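Local coordinates for CELL division control protein 6 (Pyrobaculum aerophilum, PDB 1FNN) that is an AAA+ ATPase of the Cdc6/Cdc18 family that binds adenine nucleotide and magnesium and probably takes part in regulating DNA replication, at residues T73-Y78 and R96-P101; S270-L275 and G369-D374. All blocks are in the same frame, centred on the assembly; numbering follows the deposited sequence.

Contact 1 of 2, residues T73-Y78 and R96-P101; sequences TARFVY and RSLNIP
In the P-loop AAA+ core, the outermost strand of the parallel sheet, 75-80, packs against the C-terminal end of the helix that follows it, 87-97, and Val77 is where the two meet. Both methyls of Val77 face the last helical turn. CG1 lies anti to the backbone N (chi1 177°) and settles beside Ser97, 4.1 Å from its CB. CG2, anti to the carbonyl carbon, reaches between two partners: it lies 3.5 Å from Ser97 OG, a van der Waals approach of a methyl to a hydroxyl, and 3.7 Å from Leu98 CD1. The Val77 and Leu98 side chains cross at about a right angle, and CD1 is the leucine atom that makes the contact. The same CD1 also rests against Arg75, 3.9 Å from its CB. The arginine side chain touches Arg123 and Leu125 as well. Met127 of the neighbouring strand 127-132 touches both Val77 and Leu98, and Leu116 of helix 109-122 also packs on Leu98. Phe76, on the other face of the strand, stacks on Trp65 and lies on the P-loop side of the sheet. With an alanine at Val77 both methyls are gone, and a gap would probably open beside Ser97, leaving Leu98 CD1 with Arg75 as its remaining strand partner in this contact. The helix stops here in a Schellman motif, with Asn99 at positive phi as its C-prime residue. Its inner bond joins Asn99 N to Arg96 O at 3.2 Å, and the outer one runs from Ile100 N to Ala95 O.

Contact 2 of 2, residues S270-L275 and G369-D374; sequences SSKEVL and GTEPLD
Lys272 crosses Pro372 at about a right angle, its CD pressed against the CD corner of the proline ring at 3.5 Å, tighter than an ordinary carbon contact. Extended beyond CG, the lysine chain carries its ammonium group past the proline to Glu371. There NZ donates to Glu371 OE1 at 2.9 Å in a salt bridge that uses the syn lone pair of that oxygen, on the side of OE2. The carboxylate gets there by a bend: Glu371 CB points away from the helix, but chi2 of -74° folds the chain back. This is a seam between two domains, the last turns of helix 264-274 in the AAA+ lid region against the loop leading into helix 373-387 of the winged-helix region, with Pro372 as the N-cap of the latter. The neighbouring Ser271 turns its CB to Gly369 O at 3.5 Å, and that buried carbonyl finds no polar partner in the model. Ser271 OG, anti to its own N, sits over Thr370 CA. A water bridges the two segments, 2.9 Å from Ser271 OG and donating to Thr370 O at 2.7 Å. Ile226 of helix 217-227 touches both Ser271 and Thr370, closing this inner end with an apolar side chain.

From the N terminus the chain builds the nucleotide-binding core first, and contact 1 closes a short loop there: 17 residues, mostly the helix 87-97, separate its segments, joining an edge strand to the helix after it. Only after the core and most of the lid are complete does contact 2 open. It closes a much longer loop of 93 residues that takes in most of the winged-helix region, tying the last lid helix to the approach of the C-terminal one. The two loops are in series, neither nested nor crossed. The centres of contact 1 and contact 2 lie about 44 Å apart, on opposite sides of the chain's centre. Contact 1 lies within the AAA+ core, whereas contact 2 joins two domains.

Contact 1 of 2, residues T73-Y78 and R96-P101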
ATOM      1  N   THR A  73     -12.532 -28.615  -0.186  1.00 38.84           N
ATOM      2  CA  THR A  73     -13.224 -28.936   1.055  1.00 39.53           C
ATOM      3  C   THR A  73     -12.551 -28.201   2.189  1.00 36.94           C
ATOM      4  O   THR A  73     -12.956 -28.344   3.333  1.00 38.52           O
ATOM      5  CB  THR A  73     -13.138 -30.464   1.322  1.00 43.55           C
ATOM      6  OG1 THR A  73     -11.746 -30.824   1.302  1.00 43.03           O
ATOM      7  CG2 THR A  73     -13.861 -31.202   0.207  1.00 40.19           C
ATOM      8  N   ALA A  74     -11.388 -27.555   1.932  1.00 32.62           N
ATOM      9  CA  ALA A  74     -10.668 -26.942   3.020  1.00 32.16           C
ATOM     10  C   ALA A  74     -11.448 -25.770   3.596  1.00 34.53           C
ATOM     11  O   ALA A  74     -12.111 -25.091   2.791  1.00 33.19           O
ATOM     12  CB  ALA A  74      -9.297 -26.422   2.537  1.00 34.85           C
ATOM     13  N   ARG A  75     -11.197 -25.457   4.847  1.00 33.74           N
ATOM     14  CA  ARG A  75     -11.848 -24.281   5.458  1.00 34.18           C
ATOM     15  C   ARG A  75     -10.847 -23.116   5.549  1.00 35.04           C
ATOM     16  O   ARG A  75      -9.739 -23.350   6.048  1.00 31.20           O
ATOM     17  CB  ARG A  75     -12.230 -24.617   6.913  1.00 36.60           C
ATOM     18  CG  ARG A  75     -12.971 -25.962   6.981  1.00 41.29           C
ATOM     19  CD  ARG A  75     -14.423 -25.798   6.603  1.00 51.29           C
ATOM     20  NE  ARG A  75     -15.159 -26.959   7.142  1.00 66.69           N
ATOM     21  CZ  ARG A  75     -15.981 -27.018   8.186  1.00 56.67           C
ATOM     22  NH1 ARG A  75     -16.261 -25.967   8.926  1.00 51.30           N
ATOM     23  NH2 ARG A  75     -16.513 -28.205   8.450  1.00 61.61           N
ATOM     24  N   PHE A  76     -11.202 -21.933   5.082  1.00 31.74           N
ATOM     25  CA  PHE A  76     -10.286 -20.797   5.114  1.00 34.64           C
ATOM     26  C   PHE A  76     -10.430 -20.076   6.454  1.00 35.16           C
ATOM     27  O   PHE A  76     -11.551 -19.671   6.764  1.00 34.05           O
ATOM     28  CB  PHE A  76     -10.732 -19.823   4.023  1.00 37.15           C
ATOM     29  CG  PHE A  76      -9.932 -18.560   3.871  1.00 37.44           C
ATOM     30  CD1 PHE A  76      -8.555 -18.573   3.796  1.00 43.72           C
ATOM     31  CD2 PHE A  76     -10.583 -17.347   3.788  1.00 40.59           C
ATOM     32  CE1 PHE A  76      -7.841 -17.385   3.645  1.00 49.48           C
ATOM     33  CE2 PHE A  76      -9.884 -16.165   3.638  1.00 41.37           C
ATOM     34  CZ  PHE A  76      -8.502 -16.173   3.565  1.00 37.23           C
ATOM     35  N   VAL A  77      -9.429 -20.132   7.293  1.00 31.88           N
ATOM     36  CA  VAL A  77      -9.450 -19.589   8.635  1.00 33.63           C
ATOM     37  C   VAL A  77      -8.493 -18.387   8.703  1.00 34.60           C
ATOM     38  O   VAL A  77      -7.267 -18.528   8.709  1.00 34.88           O
ATOM     39  CB  VAL A  77      -9.103 -20.677   9.671  1.00 29.46           C
ATOM     40  CG1 VAL A  77      -9.075 -20.020  11.054  1.00 32.90           C
ATOM     41  CG2 VAL A  77     -10.176 -21.802   9.686  1.00 32.92           C
ATOM     42  N   TYR A  78      -9.078 -17.217   8.505  1.00 34.96           N
ATOM     43  CA  TYR A  78      -8.250 -15.998   8.393  1.00 34.89           C
ATOM     44  C   TYR A  78      -8.044 -15.377   9.761  1.00 39.36           C
ATOM     45  O   TYR A  78      -8.999 -14.970  10.443  1.00 38.19           O
ATOM     46  CB  TYR A  78      -8.923 -15.073   7.386  1.00 36.50           C
ATOM     47  CG  TYR A  78      -8.163 -13.749   7.293  1.00 39.73           C
ATOM     48  CD1 TYR A  78      -7.080 -13.616   6.434  1.00 34.93           C
ATOM     49  CD2 TYR A  78      -8.557 -12.678   8.088  1.00 39.64           C
ATOM     50  CE1 TYR A  78      -6.393 -12.423   6.354  1.00 35.65           C
ATOM     51  CE2 TYR A  78      -7.874 -11.468   8.018  1.00 38.94           C
ATOM     52  CZ  TYR A  78      -6.793 -11.360   7.145  1.00 38.51           C
ATOM     53  OH  TYR A  78      -6.118 -10.186   7.069  1.00 36.90           O
ATOM     54  N   ARG A  96     -13.920 -20.407  16.789  1.00 41.74           N
ATOM     55  CA  ARG A  96     -15.147 -19.801  16.277  1.00 43.35           C
ATOM     56  C   ARG A  96     -15.289 -20.036  14.784  1.00 43.72           C
ATOM     57  O   ARG A  96     -16.361 -20.405  14.281  1.00 40.14           O
ATOM     58  CB  ARG A  96     -15.106 -18.310  16.594  1.00 46.62           C
ATOM     59  CG  ARG A  96     -16.414 -17.579  16.359  1.00 61.67           C
ATOM     60  CD  ARG A  96     -16.212 -16.071  16.368  1.00 70.38           C
ATOM     61  NE  ARG A  96     -16.291 -15.469  15.053  1.00 80.91           N
ATOM     62  CZ  ARG A  96     -15.671 -15.742  13.926  1.00 85.16           C
ATOM     63  NH1 ARG A  96     -14.778 -16.717  13.799  1.00 92.14           N
ATOM     64  NH2 ARG A  96     -15.915 -15.033  12.830  1.00 90.98           N
ATOM     65  N   SER A  97     -14.171 -19.881  14.050  1.00 40.06           N
ATOM     66  CA  SER A  97     -14.282 -20.051  12.590  1.00 37.60           C
ATOM     67  C   SER A  97     -14.567 -21.496  12.240  1.00 38.17           C
ATOM     68  O   SER A  97     -15.281 -21.770  11.281  1.00 35.70           O
ATOM     69  CB  SER A  97     -13.002 -19.518  11.912  1.00 40.54           C
ATOM     70  OG  SER A  97     -13.013 -20.036  10.566  1.00 41.04           O
ATOM     71  N   LEU A  98     -14.141 -22.480  13.015  1.00 35.17           N
ATOM     72  CA  LEU A  98     -14.369 -23.905  12.825  1.00 38.76           C
ATOM     73  C   LEU A  98     -15.546 -24.486  13.620  1.00 38.97           C
ATOM     74  O   LEU A  98     -15.801 -25.695  13.602  1.00 40.58           O
ATOM     75  CB  LEU A  98     -13.085 -24.637  13.259  1.00 42.46           C
ATOM     76  CG  LEU A  98     -12.117 -25.229  12.235  1.00 50.56           C
ATOM     77  CD1 LEU A  98     -12.223 -24.663  10.835  1.00 37.34           C
ATOM     78  CD2 LEU A  98     -10.666 -25.228  12.710  1.00 43.26           C
ATOM     79  N   ASN A  99     -16.338 -23.643  14.285  1.00 37.33           N
ATOM     80  CA  ASN A  99     -17.405 -24.093  15.143  1.00 36.08           C
ATOM     81  C   ASN A  99     -16.956 -25.192  16.111  1.00 35.34           C
ATOM     82  O   ASN A  99     -17.662 -26.195  16.170  1.00 36.03           O
ATOM     83  CB  ASN A  99     -18.536 -24.729  14.289  1.00 41.19           C
ATOM     84  CG  ASN A  99     -19.185 -23.520  13.604  1.00 50.22           C
ATOM     85  OD1 ASN A  99     -19.702 -22.734  14.400  1.00 54.28           O
ATOM     86  ND2 ASN A  99     -19.095 -23.497  12.288  1.00 50.36           N
ATOM     87  N   ILE A 100     -15.951 -24.921  16.923  1.00 36.98           N
ATOM     88  CA  ILE A 100     -15.504 -25.912  17.916  1.00 40.27           C
ATOM     89  C   ILE A 100     -16.009 -25.356  19.254  1.00 42.89           C
ATOM     90  O   ILE A 100     -15.565 -24.293  19.663  1.00 42.11           O
ATOM     91  CB  ILE A 100     -13.973 -25.960  18.019  1.00 41.65           C
ATOM     92  CG1 ILE A 100     -13.345 -26.526  16.729  1.00 44.16           C
ATOM     93  CG2 ILE A 100     -13.499 -26.745  19.249  1.00 44.19           C
ATOM     94  CD1 ILE A 100     -11.821 -26.323  16.758  1.00 39.70           C
ATOM     95  N   PRO A 101     -16.905 -26.070  19.912  1.00 43.03           N
ATOM     96  CA  PRO A 101     -17.430 -25.581  21.186  1.00 43.79           C
ATOM     97  C   PRO A 101     -16.354 -25.685  22.260  1.00 43.16           C
ATOM     98  O   PRO A 101     -15.727 -26.747  22.344  1.00 44.30           O
ATOM     99  CB  PRO A 101     -18.601 -26.521  21.487  1.00 41.28           C
ATOM    100  CG  PRO A 101     -18.794 -27.355  20.275  1.00 45.77           C
ATOM    101  CD  PRO A 101     -17.469 -27.365  19.511  1.00 42.44           C
TER

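Contact 2 of 2, residues S270-L275 and G369-D374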
ATOM      1  N   SER A 270      -6.175  16.403  -0.296  1.00 38.59           N
ATOM      2  CA  SER A 270      -6.351  15.009   0.208  1.00 37.07           C
ATOM      3  C   SER A 270      -5.024  14.407   0.635  1.00 40.89           C
ATOM      4  O   SER A 270      -4.863  13.849   1.728  1.00 36.85           O
ATOM      5  CB  SER A 270      -7.051  14.184  -0.897  1.00 36.36           C
ATOM      6  OG  SER A 270      -8.394  14.741  -1.086  1.00 33.50           O
ATOM      7  N   SER A 271      -3.979  14.606  -0.206  1.00 39.04           N
ATOM      8  CA  SER A 271      -2.645  14.179   0.132  1.00 40.44           C
ATOM      9  C   SER A 271      -2.203  14.721   1.463  1.00 38.28           C
ATOM     10  O   SER A 271      -1.646  14.000   2.322  1.00 38.49           O
ATOM     11  CB  SER A 271      -1.624  14.573  -0.973  1.00 42.05           C
ATOM     12  OG  SER A 271      -0.336  14.225  -0.430  1.00 50.78           O
ATOM     13  N   LYS A 272      -2.500  15.995   1.757  1.00 43.69           N
ATOM     14  CA  LYS A 272      -2.049  16.548   3.049  1.00 46.95           C
ATOM     15  C   LYS A 272      -2.759  15.977   4.241  1.00 46.97           C
ATOM     16  O   LYS A 272      -2.214  15.925   5.352  1.00 44.80           O
ATOM     17  CB  LYS A 272      -2.104  18.081   2.994  1.00 58.71           C
ATOM     18  CG  LYS A 272      -0.903  18.724   3.676  1.00 63.14           C
ATOM     19  CD  LYS A 272      -1.079  20.234   3.755  1.00 77.20           C
ATOM     20  CE  LYS A 272      -0.154  20.832   4.808  1.00 77.92           C
ATOM     21  NZ  LYS A 272      -0.304  22.322   4.839  1.00 82.88           N
ATOM     22  N   GLU A 273      -4.000  15.450   4.093  1.00 48.20           N
ATOM     23  CA  GLU A 273      -4.649  14.808   5.225  1.00 45.74           C
ATOM     24  C   GLU A 273      -4.012  13.486   5.586  1.00 45.54           C
ATOM     25  O   GLU A 273      -4.124  13.063   6.744  1.00 51.97           O
ATOM     26  CB  GLU A 273      -6.146  14.562   4.913  1.00 50.53           C
ATOM     27  CG  GLU A 273      -6.911  15.871   4.847  1.00 57.20           C
ATOM     28  CD  GLU A 273      -7.475  16.297   6.182  1.00 64.39           C
ATOM     29  OE1 GLU A 273      -7.050  15.821   7.250  1.00 66.94           O
ATOM     30  OE2 GLU A 273      -8.390  17.149   6.171  1.00 78.99           O
ATOM     31  N   VAL A 274      -3.424  12.763   4.633  1.00 44.52           N
ATOM     32  CA  VAL A 274      -2.829  11.476   4.934  1.00 45.37           C
ATOM     33  C   VAL A 274      -1.301  11.432   4.864  1.00 53.55           C
ATOM     34  O   VAL A 274      -0.740  10.348   5.083  1.00 51.87           O
ATOM     35  CB  VAL A 274      -3.354  10.388   3.979  1.00 45.48           C
ATOM     36  CG1 VAL A 274      -4.873  10.240   4.210  1.00 50.24           C
ATOM     37  CG2 VAL A 274      -3.091  10.714   2.529  1.00 39.93           C
ATOM     38  N   LEU A 275      -0.670  12.506   4.371  1.00 51.35           N
ATOM     39  CA  LEU A 275       0.796  12.446   4.236  1.00 55.38           C
ATOM     40  C   LEU A 275       1.462  13.644   4.906  1.00 55.96           C
ATOM     41  O   LEU A 275       0.838  14.714   4.900  1.00 55.47           O
ATOM     42  CB  LEU A 275       1.234  12.506   2.771  1.00 50.68           C
ATOM     43  CG  LEU A 275       0.991  11.275   1.919  1.00 47.29           C
ATOM     44  CD1 LEU A 275       1.373  11.492   0.479  1.00 48.36           C
ATOM     45  CD2 LEU A 275       1.762  10.085   2.499  1.00 55.58           C
ATOM     46  N   GLY A 369       2.250  17.796  -5.876  1.00 38.94           N
ATOM     47  CA  GLY A 369       1.037  17.059  -5.460  1.00 38.73           C
ATOM     48  C   GLY A 369       0.839  16.982  -3.959  1.00 38.36           C
ATOM     49  O   GLY A 369      -0.257  16.540  -3.536  1.00 37.39           O
ATOM     50  N   THR A 370       1.859  17.340  -3.174  1.00 34.06           N
ATOM     51  CA  THR A 370       1.753  17.136  -1.732  1.00 33.26           C
ATOM     52  C   THR A 370       1.334  18.310  -0.863  1.00 38.45           C
ATOM     53  O   THR A 370       1.195  18.115   0.359  1.00 38.13           O
ATOM     54  CB  THR A 370       3.039  16.493  -1.177  1.00 40.00           C
ATOM     55  OG1 THR A 370       4.159  17.422  -1.275  1.00 41.19           O
ATOM     56  CG2 THR A 370       3.336  15.236  -2.000  1.00 36.71           C
ATOM     57  N   GLU A 371       1.152  19.502  -1.427  1.00 36.88           N
ATOM     58  CA  GLU A 371       0.777  20.657  -0.622  1.00 38.54           C
ATOM     59  C   GLU A 371      -0.126  21.626  -1.344  1.00 34.24           C
ATOM     60  O   GLU A 371       0.156  21.930  -2.515  1.00 37.94           O
ATOM     61  CB  GLU A 371       2.056  21.488  -0.348  1.00 45.48           C
ATOM     62  CG  GLU A 371       2.831  21.054   0.843  1.00 47.99           C
ATOM     63  CD  GLU A 371       2.289  21.374   2.210  1.00 48.69           C
ATOM     64  OE1 GLU A 371       1.342  22.151   2.403  1.00 47.60           O
ATOM     65  OE2 GLU A 371       2.890  20.776   3.145  1.00 59.07           O
ATOM     66  N   PRO A 372      -1.198  22.086  -0.724  1.00 37.26           N
ATOM     67  CA  PRO A 372      -2.135  23.021  -1.338  1.00 35.21           C
ATOM     68  C   PRO A 372      -1.335  24.284  -1.719  1.00 39.28           C
ATOM     69  O   PRO A 372      -0.425  24.639  -0.959  1.00 37.29           O
ATOM     70  CB  PRO A 372      -3.148  23.283  -0.245  1.00 41.49           C
ATOM     71  CG  PRO A 372      -3.137  22.005   0.568  1.00 39.50           C
ATOM     72  CD  PRO A 372      -1.652  21.642   0.620  1.00 39.68           C
ATOM     73  N   LEU A 373      -1.548  24.818  -2.895  1.00 37.74           N
ATOM     74  CA  LEU A 373      -0.682  25.889  -3.407  1.00 41.44           C
ATOM     75  C   LEU A 373      -0.816  27.245  -2.742  1.00 45.03           C
ATOM     76  O   LEU A 373       0.196  27.997  -2.635  1.00 41.51           O
ATOM     77  CB  LEU A 373      -0.931  26.016  -4.904  1.00 35.31           C
ATOM     78  CG  LEU A 373      -0.663  24.756  -5.723  1.00 41.37           C
ATOM     79  CD1 LEU A 373      -0.945  25.039  -7.183  1.00 39.68           C
ATOM     80  CD2 LEU A 373       0.770  24.266  -5.502  1.00 39.93           C
ATOM     81  N   ASP A 374      -1.950  27.536  -2.105  1.00 39.74           N
ATOM     82  CA  ASP A 374      -2.140  28.848  -1.494  1.00 43.74           C
ATOM     83  C   ASP A 374      -1.260  28.962  -0.266  1.00 41.85           C
ATOM     84  O   ASP A 374      -0.483  29.933  -0.156  1.00 44.71           O
ATOM     85  CB  ASP A 374      -3.589  29.227  -1.155  1.00 45.38           C
ATOM     86  CG  ASP A 374      -4.353  29.525  -2.424  1.00 52.11           C
ATOM     87  OD1 ASP A 374      -3.774  29.542  -3.526  1.00 58.36           O
ATOM     88  OD2 ASP A 374      -5.575  29.756  -2.343  1.00 71.60           O
TER
HETATM   89  O   HOH W   1       1.005  15.752   1.583  1.00 44.27           O